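Local structure of glycinin A3B4 subunit (Glycine max, 2D5F) at residues Ser339-Tyr344 / Ala348-Thr353; Glu333-Pro338 / Ser352-Leu357. The protein serves as an 11S seed storage globulin of soybean, a two-cupin glycinin subunit present here in six copies. All blocks are in the same frame, centred on the assembly; numbering follows the deposited sequence.

Contact 1. Residues Ser339-Tyr344 / Ala348-Thr353; sequences SRADFY and AGRIST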
ATOM      1  N   SER B 339      22.371  11.916  21.641  1.00 30.43           N
ATOM      2  CA  SER B 339      21.116  12.647  21.476  1.00 29.58           C
ATOM      3  C   SER B 339      20.027  11.929  20.670  1.00 31.85           C
ATOM      4  O   SER B 339      18.874  12.357  20.675  1.00 36.10           O
ATOM      5  CB  SER B 339      21.391  14.022  20.856  1.00 29.28           C
ATOM      6  OG  SER B 339      21.859  13.913  19.523  1.00 30.77           O
ATOM      7  N   ARG B 340      20.381  10.847  19.985  1.00 28.95           N
ATOM      8  CA  ARG B 340      19.400  10.103  19.193  1.00 33.83           C
ATOM      9  C   ARG B 340      18.727   8.974  19.973  1.00 30.98           C
ATOM     10  O   ARG B 340      17.955   8.193  19.414  1.00 30.92           O
ATOM     11  CB  ARG B 340      20.061   9.541  17.934  1.00 38.42           C
ATOM     12  CG  ARG B 340      20.182  10.557  16.808  1.00 53.11           C
ATOM     13  CD  ARG B 340      21.117  10.071  15.714  1.00 59.25           C
ATOM     14  NE  ARG B 340      21.126  10.982  14.572  1.00 62.05           N
ATOM     15  CZ  ARG B 340      20.236  10.951  13.584  1.00 60.50           C
ATOM     16  NH1 ARG B 340      19.262  10.050  13.591  1.00 50.96           N
ATOM     17  NH2 ARG B 340      20.316  11.829  12.589  1.00 65.34           N
ATOM     18  N   ALA B 341      19.011   8.906  21.267  1.00 25.41           N
ATOM     19  CA  ALA B 341      18.444   7.872  22.127  1.00 30.78           C
ATOM     20  C   ALA B 341      16.915   7.847  22.128  1.00 27.78           C
ATOM     21  O   ALA B 341      16.261   8.892  22.199  1.00 24.77           O
ATOM     22  CB  ALA B 341      18.959   8.054  23.554  1.00 29.92           C
ATOM     23  N   ASP B 342      16.354   6.644  22.066  1.00 22.26           N
ATOM     24  CA  ASP B 342      14.907   6.468  22.075  1.00 26.02           C
ATOM     25  C   ASP B 342      14.440   6.064  23.469  1.00 26.49           C
ATOM     26  O   ASP B 342      13.306   6.342  23.857  1.00 28.17           O
ATOM     27  CB  ASP B 342      14.505   5.431  21.026  1.00 21.15           C
ATOM     28  CG  ASP B 342      14.740   5.931  19.612  1.00 26.50           C
ATOM     29  OD1 ASP B 342      15.072   5.116  18.729  1.00 34.91           O
ATOM     30  OD2 ASP B 342      14.588   7.152  19.379  1.00 28.77           O
ATOM     31  N   PHE B 343      15.329   5.404  24.207  1.00 28.40           N
ATOM     32  CA  PHE B 343      15.088   4.989  25.592  1.00 22.12           C
ATOM     33  C   PHE B 343      16.295   5.534  26.355  1.00 25.33           C
ATOM     34  O   PHE B 343      17.419   5.457  25.862  1.00 19.80           O
ATOM     35  CB  PHE B 343      15.079   3.466  25.748  1.00 31.69           C
ATOM     36  CG  PHE B 343      13.938   2.776  25.060  1.00 35.54           C
ATOM     37  CD1 PHE B 343      13.940   2.601  23.678  1.00 40.80           C
ATOM     38  CD2 PHE B 343      12.885   2.249  25.801  1.00 36.66           C
ATOM     39  CE1 PHE B 343      12.912   1.903  23.045  1.00 49.20           C
ATOM     40  CE2 PHE B 343      11.850   1.550  25.181  1.00 45.65           C
ATOM     41  CZ  PHE B 343      11.864   1.375  23.800  1.00 48.53           C
ATOM     42  N   TYR B 344      16.078   6.076  27.548  1.00 25.32           N
ATOM     43  CA  TYR B 344      17.196   6.626  28.307  1.00 24.39           C
ATOM     44  C   TYR B 344      16.956   6.716  29.807  1.00 28.88           C
ATOM     45  O   TYR B 344      15.896   7.152  30.256  1.00 27.83           O
ATOM     46  CB  TYR B 344      17.560   8.013  27.762  1.00 21.61           C
ATOM     47  CG  TYR B 344      18.680   8.712  28.508  1.00 29.70           C
ATOM     48  CD1 TYR B 344      18.460   9.939  29.140  1.00 27.93           C
ATOM     49  CD2 TYR B 344      19.958   8.155  28.578  1.00 29.89           C
ATOM     50  CE1 TYR B 344      19.480  10.593  29.821  1.00 29.42           C
ATOM     51  CE2 TYR B 344      20.989   8.803  29.260  1.00 29.43           C
ATOM     52  CZ  TYR B 344      20.741  10.023  29.879  1.00 28.91           C
ATOM     53  OH  TYR B 344      21.746  10.681  30.554  1.00 25.53           O
ATOM     54  N   ALA B 348      21.646   4.127  33.910  1.00 27.87           N
ATOM     55  CA  ALA B 348      21.714   2.768  33.372  1.00 25.18           C
ATOM     56  C   ALA B 348      22.250   2.682  31.939  1.00 22.85           C
ATOM     57  O   ALA B 348      23.077   1.823  31.633  1.00 25.90           O
ATOM     58  CB  ALA B 348      20.334   2.112  33.447  1.00 28.30           C
ATOM     59  N   GLY B 349      21.773   3.559  31.059  1.00 24.56           N
ATOM     60  CA  GLY B 349      22.235   3.536  29.682  1.00 20.69           C
ATOM     61  C   GLY B 349      21.229   4.092  28.691  1.00 27.79           C
ATOM     62  O   GLY B 349      20.331   4.846  29.067  1.00 24.85           O
ATOM     63  N   ARG B 350      21.371   3.721  27.420  1.00 24.29           N
ATOM     64  CA  ARG B 350      20.460   4.206  26.393  1.00 19.97           C
ATOM     65  C   ARG B 350      20.276   3.222  25.241  1.00 23.42           C
ATOM     66  O   ARG B 350      21.139   2.387  24.976  1.00 18.60           O
ATOM     67  CB  ARG B 350      20.959   5.551  25.847  1.00 17.96           C
ATOM     68  CG  ARG B 350      22.385   5.538  25.305  1.00 19.27           C
ATOM     69  CD  ARG B 350      22.772   6.926  24.801  1.00 24.04           C
ATOM     70  NE  ARG B 350      24.190   7.065  24.478  1.00 20.77           N
ATOM     71  CZ  ARG B 350      24.737   6.782  23.298  1.00 27.44           C
ATOM     72  NH1 ARG B 350      26.040   6.953  23.116  1.00 23.58           N
ATOM     73  NH2 ARG B 350      23.991   6.333  22.298  1.00 22.23           N
ATOM     74  N   ILE B 351      19.136   3.323  24.564  1.00 17.86           N
ATOM     75  CA  ILE B 351      18.832   2.459  23.432  1.00 22.56           C
ATOM     76  C   ILE B 351      18.307   3.326  22.298  1.00 23.01           C
ATOM     77  O   ILE B 351      17.414   4.156  22.503  1.00 22.80           O
ATOM     78  CB  ILE B 351      17.753   1.421  23.786  1.00 23.92           C
ATOM     79  CG1 ILE B 351      18.226   0.557  24.955  1.00 18.53           C
ATOM     80  CG2 ILE B 351      17.430   0.558  22.562  1.00 19.47           C
ATOM     81  CD1 ILE B 351      17.100  -0.240  25.598  1.00 19.09           C
ATOM     82  N   SER B 352      18.864   3.133  21.109  1.00 17.01           N
ATOM     83  CA  SER B 352      18.447   3.897  19.936  1.00 23.85           C
ATOM     84  C   SER B 352      18.032   2.926  18.839  1.00 19.59           C
ATOM     85  O   SER B 352      18.707   1.926  18.603  1.00 16.82           O
ATOM     86  CB  SER B 352      19.592   4.782  19.449  1.00 19.27           C
ATOM     87  OG  SER B 352      20.007   5.663  20.485  1.00 28.66           O
ATOM     88  N   THR B 353      16.917   3.221  18.177  1.00 22.28           N
ATOM     89  CA  THR B 353      16.407   2.349  17.122  1.00 21.24           C
ATOM     90  C   THR B 353      16.453   2.992  15.743  1.00 20.83           C
ATOM     91  O   THR B 353      16.106   4.154  15.576  1.00 22.52           O
ATOM     92  CB  THR B 353      14.949   1.940  17.412  1.00 25.44           C
ATOM     93  OG1 THR B 353      14.861   1.393  18.733  1.00 29.08           O
ATOM     94  CG2 THR B 353      14.473   0.891  16.406  1.00 31.13           C
TER
HETATM   95  O   HOH W   1      17.118   6.882  16.965  1.00 30.45           O

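Contact 2. Residues Glu333-Pro338 / Ser352-Leu357; sequences ENIARP and STLNSL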
ATOM      1  N   GLU B 333      22.454   6.946   8.018  1.00 29.08           N
ATOM      2  CA  GLU B 333      21.878   7.633   9.157  1.00 27.20           C
ATOM      3  C   GLU B 333      22.771   7.405  10.371  1.00 27.42           C
ATOM      4  O   GLU B 333      23.318   6.314  10.544  1.00 24.83           O
ATOM      5  CB  GLU B 333      20.490   7.049   9.448  1.00 23.29           C
ATOM      6  CG  GLU B 333      19.633   7.868  10.394  1.00 32.57           C
ATOM      7  CD  GLU B 333      19.128   9.141   9.741  1.00 42.28           C
ATOM      8  OE1 GLU B 333      18.607   9.050   8.610  1.00 51.42           O
ATOM      9  OE2 GLU B 333      19.247  10.225  10.351  1.00 53.27           O
ATOM     10  N   ASN B 334      22.930   8.422  11.212  1.00 21.70           N
ATOM     11  CA  ASN B 334      23.728   8.231  12.411  1.00 23.44           C
ATOM     12  C   ASN B 334      22.861   7.430  13.368  1.00 20.71           C
ATOM     13  O   ASN B 334      21.657   7.661  13.450  1.00 22.71           O
ATOM     14  CB  ASN B 334      24.080   9.550  13.088  1.00 23.08           C
ATOM     15  CG  ASN B 334      24.858   9.337  14.373  1.00 26.27           C
ATOM     16  OD1 ASN B 334      26.076   9.129  14.347  1.00 31.18           O
ATOM     17  ND2 ASN B 334      24.154   9.349  15.503  1.00 19.91           N
ATOM     18  N   ILE B 335      23.457   6.481  14.082  1.00 21.55           N
ATOM     19  CA  ILE B 335      22.679   5.691  15.034  1.00 23.45           C
ATOM     20  C   ILE B 335      23.235   5.768  16.453  1.00 19.25           C
ATOM     21  O   ILE B 335      22.494   5.602  17.419  1.00 22.66           O
ATOM     22  CB  ILE B 335      22.624   4.192  14.630  1.00 20.56           C
ATOM     23  CG1 ILE B 335      21.600   3.450  15.499  1.00 19.46           C
ATOM     24  CG2 ILE B 335      24.000   3.548  14.813  1.00 24.12           C
ATOM     25  CD1 ILE B 335      21.453   1.966  15.166  1.00 23.20           C
ATOM     26  N   ALA B 336      24.533   6.035  16.574  1.00 22.32           N
ATOM     27  CA  ALA B 336      25.195   6.059  17.872  1.00 23.02           C
ATOM     28  C   ALA B 336      25.236   7.345  18.692  1.00 26.17           C
ATOM     29  O   ALA B 336      25.483   7.277  19.894  1.00 27.07           O
ATOM     30  CB  ALA B 336      26.610   5.508  17.724  1.00 20.48           C
ATOM     31  N   ARG B 337      25.008   8.505  18.076  1.00 26.66           N
ATOM     32  CA  ARG B 337      25.039   9.763  18.826  1.00 24.07           C
ATOM     33  C   ARG B 337      24.096   9.728  20.022  1.00 28.58           C
ATOM     34  O   ARG B 337      22.926   9.381  19.892  1.00 27.95           O
ATOM     35  CB  ARG B 337      24.659  10.958  17.946  1.00 27.21           C
ATOM     36  CG  ARG B 337      25.804  11.565  17.157  1.00 39.66           C
ATOM     37  CD  ARG B 337      25.441  12.975  16.699  1.00 48.38           C
ATOM     38  NE  ARG B 337      24.268  12.982  15.830  1.00 57.84           N
ATOM     39  CZ  ARG B 337      24.319  12.951  14.499  1.00 62.31           C
ATOM     40  NH1 ARG B 337      25.492  12.917  13.875  1.00 53.56           N
ATOM     41  NH2 ARG B 337      23.195  12.939  13.793  1.00 61.16           N
ATOM     42  N   PRO B 338      24.595  10.119  21.203  1.00 31.16           N
ATOM     43  CA  PRO B 338      23.822  10.140  22.449  1.00 33.11           C
ATOM     44  C   PRO B 338      22.440  10.774  22.319  1.00 25.81           C
ATOM     45  O   PRO B 338      21.460  10.237  22.820  1.00 27.21           O
ATOM     46  CB  PRO B 338      24.721  10.936  23.396  1.00 34.07           C
ATOM     47  CG  PRO B 338      26.093  10.591  22.918  1.00 39.17           C
ATOM     48  CD  PRO B 338      25.939  10.687  21.415  1.00 32.29           C
ATOM     49  N   SER B 352      18.864   3.133  21.109  1.00 17.01           N
ATOM     50  CA  SER B 352      18.447   3.897  19.936  1.00 23.85           C
ATOM     51  C   SER B 352      18.032   2.926  18.839  1.00 19.59           C
ATOM     52  O   SER B 352      18.707   1.926  18.603  1.00 16.82           O
ATOM     53  CB  SER B 352      19.592   4.782  19.449  1.00 19.27           C
ATOM     54  OG  SER B 352      20.007   5.663  20.485  1.00 28.66           O
ATOM     55  N   THR B 353      16.917   3.221  18.177  1.00 22.28           N
ATOM     56  CA  THR B 353      16.407   2.349  17.122  1.00 21.24           C
ATOM     57  C   THR B 353      16.453   2.992  15.743  1.00 20.83           C
ATOM     58  O   THR B 353      16.106   4.154  15.576  1.00 22.52           O
ATOM     59  CB  THR B 353      14.949   1.940  17.412  1.00 25.44           C
ATOM     60  OG1 THR B 353      14.861   1.393  18.733  1.00 29.08           O
ATOM     61  CG2 THR B 353      14.473   0.891  16.406  1.00 31.13           C
ATOM     62  N   LEU B 354      16.896   2.218  14.760  1.00 21.05           N
ATOM     63  CA  LEU B 354      16.972   2.668  13.375  1.00 17.79           C
ATOM     64  C   LEU B 354      16.207   1.633  12.561  1.00 18.36           C
ATOM     65  O   LEU B 354      16.625   0.487  12.457  1.00 17.21           O
ATOM     66  CB  LEU B 354      18.427   2.737  12.898  1.00 24.61           C
ATOM     67  CG  LEU B 354      18.678   2.938  11.393  1.00 35.67           C
ATOM     68  CD1 LEU B 354      17.891   4.133  10.883  1.00 39.29           C
ATOM     69  CD2 LEU B 354      20.171   3.150  11.145  1.00 33.40           C
ATOM     70  N   ASN B 355      15.069   2.037  12.012  1.00 15.62           N
ATOM     71  CA  ASN B 355      14.247   1.133  11.226  1.00 20.85           C
ATOM     72  C   ASN B 355      13.681   1.865  10.013  1.00 22.50           C
ATOM     73  O   ASN B 355      14.124   2.965   9.679  1.00 20.91           O
ATOM     74  CB  ASN B 355      13.108   0.574  12.088  1.00 15.57           C
ATOM     75  CG  ASN B 355      12.316   1.666  12.782  1.00 19.32           C
ATOM     76  OD1 ASN B 355      12.091   2.739  12.217  1.00 20.60           O
ATOM     77  ND2 ASN B 355      11.881   1.399  14.008  1.00 22.85           N
ATOM     78  N   SER B 356      12.691   1.256   9.366  1.00 20.01           N
ATOM     79  CA  SER B 356      12.090   1.834   8.176  1.00 21.10           C
ATOM     80  C   SER B 356      11.346   3.147   8.417  1.00 20.83           C
ATOM     81  O   SER B 356      11.051   3.870   7.467  1.00 20.12           O
ATOM     82  CB  SER B 356      11.166   0.810   7.501  1.00 16.34           C
ATOM     83  OG  SER B 356      10.183   0.336   8.393  1.00 23.46           O
ATOM     84  N   LEU B 357      11.050   3.463   9.676  1.00 22.50           N
ATOM     85  CA  LEU B 357      10.362   4.716   9.979  1.00 26.92           C
ATOM     86  C   LEU B 357      11.359   5.871   9.984  1.00 23.59           C
ATOM     87  O   LEU B 357      10.970   7.041   9.982  1.00 25.29           O
ATOM     88  CB  LEU B 357       9.644   4.643  11.331  1.00 25.44           C
ATOM     89  CG  LEU B 357       8.584   3.557  11.532  1.00 29.54           C
ATOM     90  CD1 LEU B 357       7.906   3.810  12.866  1.00 37.69           C
ATOM     91  CD2 LEU B 357       7.550   3.580  10.414  1.00 29.56           C
TER
HETATM   92  O   HOH W   2      22.176   6.823  19.836  1.00 22.77           O

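Contact 1. Residues Ser339-Tyr344 / Ala348-Thr353
Asp342 grips the neighbouring strand from both its ends. Its backbone N donates to Ile351 O at 2.7 Å, and its carboxylate oxygen OD1 takes the N-H of Thr353, also at 2.7 Å. CG stands beside the backbone N, anti to the carbonyl carbon (chi1 -68°), which carries the carboxylate along the partner strand; Thr353 N reaches OD1 on its anti side, 30° out of the carboxylate plane. The other oxygen, OD2, is held by Lys113 and Thr328 of a second subunit. With alanine at this position, Thr353 N would probably be left without its acceptor and Lys113 of the second subunit without its charged mate.

Ile351 O accepts a second bond, from Phe343 N at 3.0 Å and in the carbonyl plane, while Phe343 O receives Ile351 N in return. Beyond these bonds Phe343 and Ile351 lie on the same face of the sheet, CB against CB at 3.9 Å, and the carbonyl oxygen of Ile351 sits at the edge of the phenyl ring. Leu490 and Pro489 pack on both side chains. On the other face, Tyr344 swings CG anti to its backbone N (chi1 178°), and the edge of its ring comes up to Arg350 CB, CD2 lying 3.9 Å away. Ala341 CB rests against that same Arg350 CB; the extended Arg350 side chain then runs on to Ala336 O, to which NH2 donates a hydrogen bond. Further along, Ser352 OG packs 3.2 Å from Ala341 CA, and water 1 lies between Arg340 O and Thr353 O.

Asp342 and Phe343 thus both lie opposite the single residue Ile351: a classic beta bulge in the antiparallel hairpin 343-345/349-354, at the edge, within this chain, of a second-cupin sheet, where the second subunit adjoins it.

Contact 2. Residues Glu333-Pro338 / Ser352-Leu357
Ile335 and Leu354 make the tight part of this contact. CD1 of Ile335 lies 3.9 Å from Leu354 CB, and its CG1 follows at 4.2 Å, so the end of the isoleucine chain lies against the root of the leucine. The reach comes from an extended Ile335: CG1 is anti to the backbone N (chi1 -170°) and chi2 is 179°. Leu354 meanwhile sends CD1 on to the aliphatic part of Glu333, 4.2 Å from Glu333 CG. The glutamate bends at chi2 (72°), turning its carboxylate away from the leucine; OE1 pairs with Lys330 and OE2 with Arg340, so its methylene groups face Leu354 while its charge is met elsewhere.

The polar end is looser and relies on solvent. Ser352 CB comes 3.6 Å from Ile335 O, yet the hydroxyl does not bond that carbonyl directly. Water 2 stands between them, accepting from Ser352 OG at 2.5 Å and donating to both Ile335 O and Arg337 O, so a single water links strand 349-354 to the loop that follows strand 332-334. Downstream of Leu354 the chain leaves Glu333-Pro338 altogether and folds into an Asx turn, in which Asn355 OD1 receives Leu357 N at 2.8 Å.

Around the apolar pair, Val122 of strand 121-125 touches both Ile335 and Leu354, while Ala369 and Tyr371 of strand 368-374 pack on Ile335. Strand 332-334 is, within this chain, the outermost strand of the sheet it shares with strand 121-125, and strand 349-354 belongs to the sheet of 368-374, which places this apolar contact where the two cupin sheets meet.

Both contacts are buried and both use strand 349-354, sharing Ser352 and Thr353, but their chemistry differs. Contact 1 is pairing within one sheet, where main-chain bonds and a carboxylate join two adjacent strands. Contact 2 brings together strands of different sheets and depends on apolar side chains and a bridging water, over a smaller buried area, 234 against 411 Å². Two arginines of contact 1 tie them together by reaching back into 333-338, one to a carboxylate and one to a backbone carbonyl. Each contact also meets the second subunit, contact 1 partly through a salt bridge, contact 2 mainly through packing, its polar links there being weak.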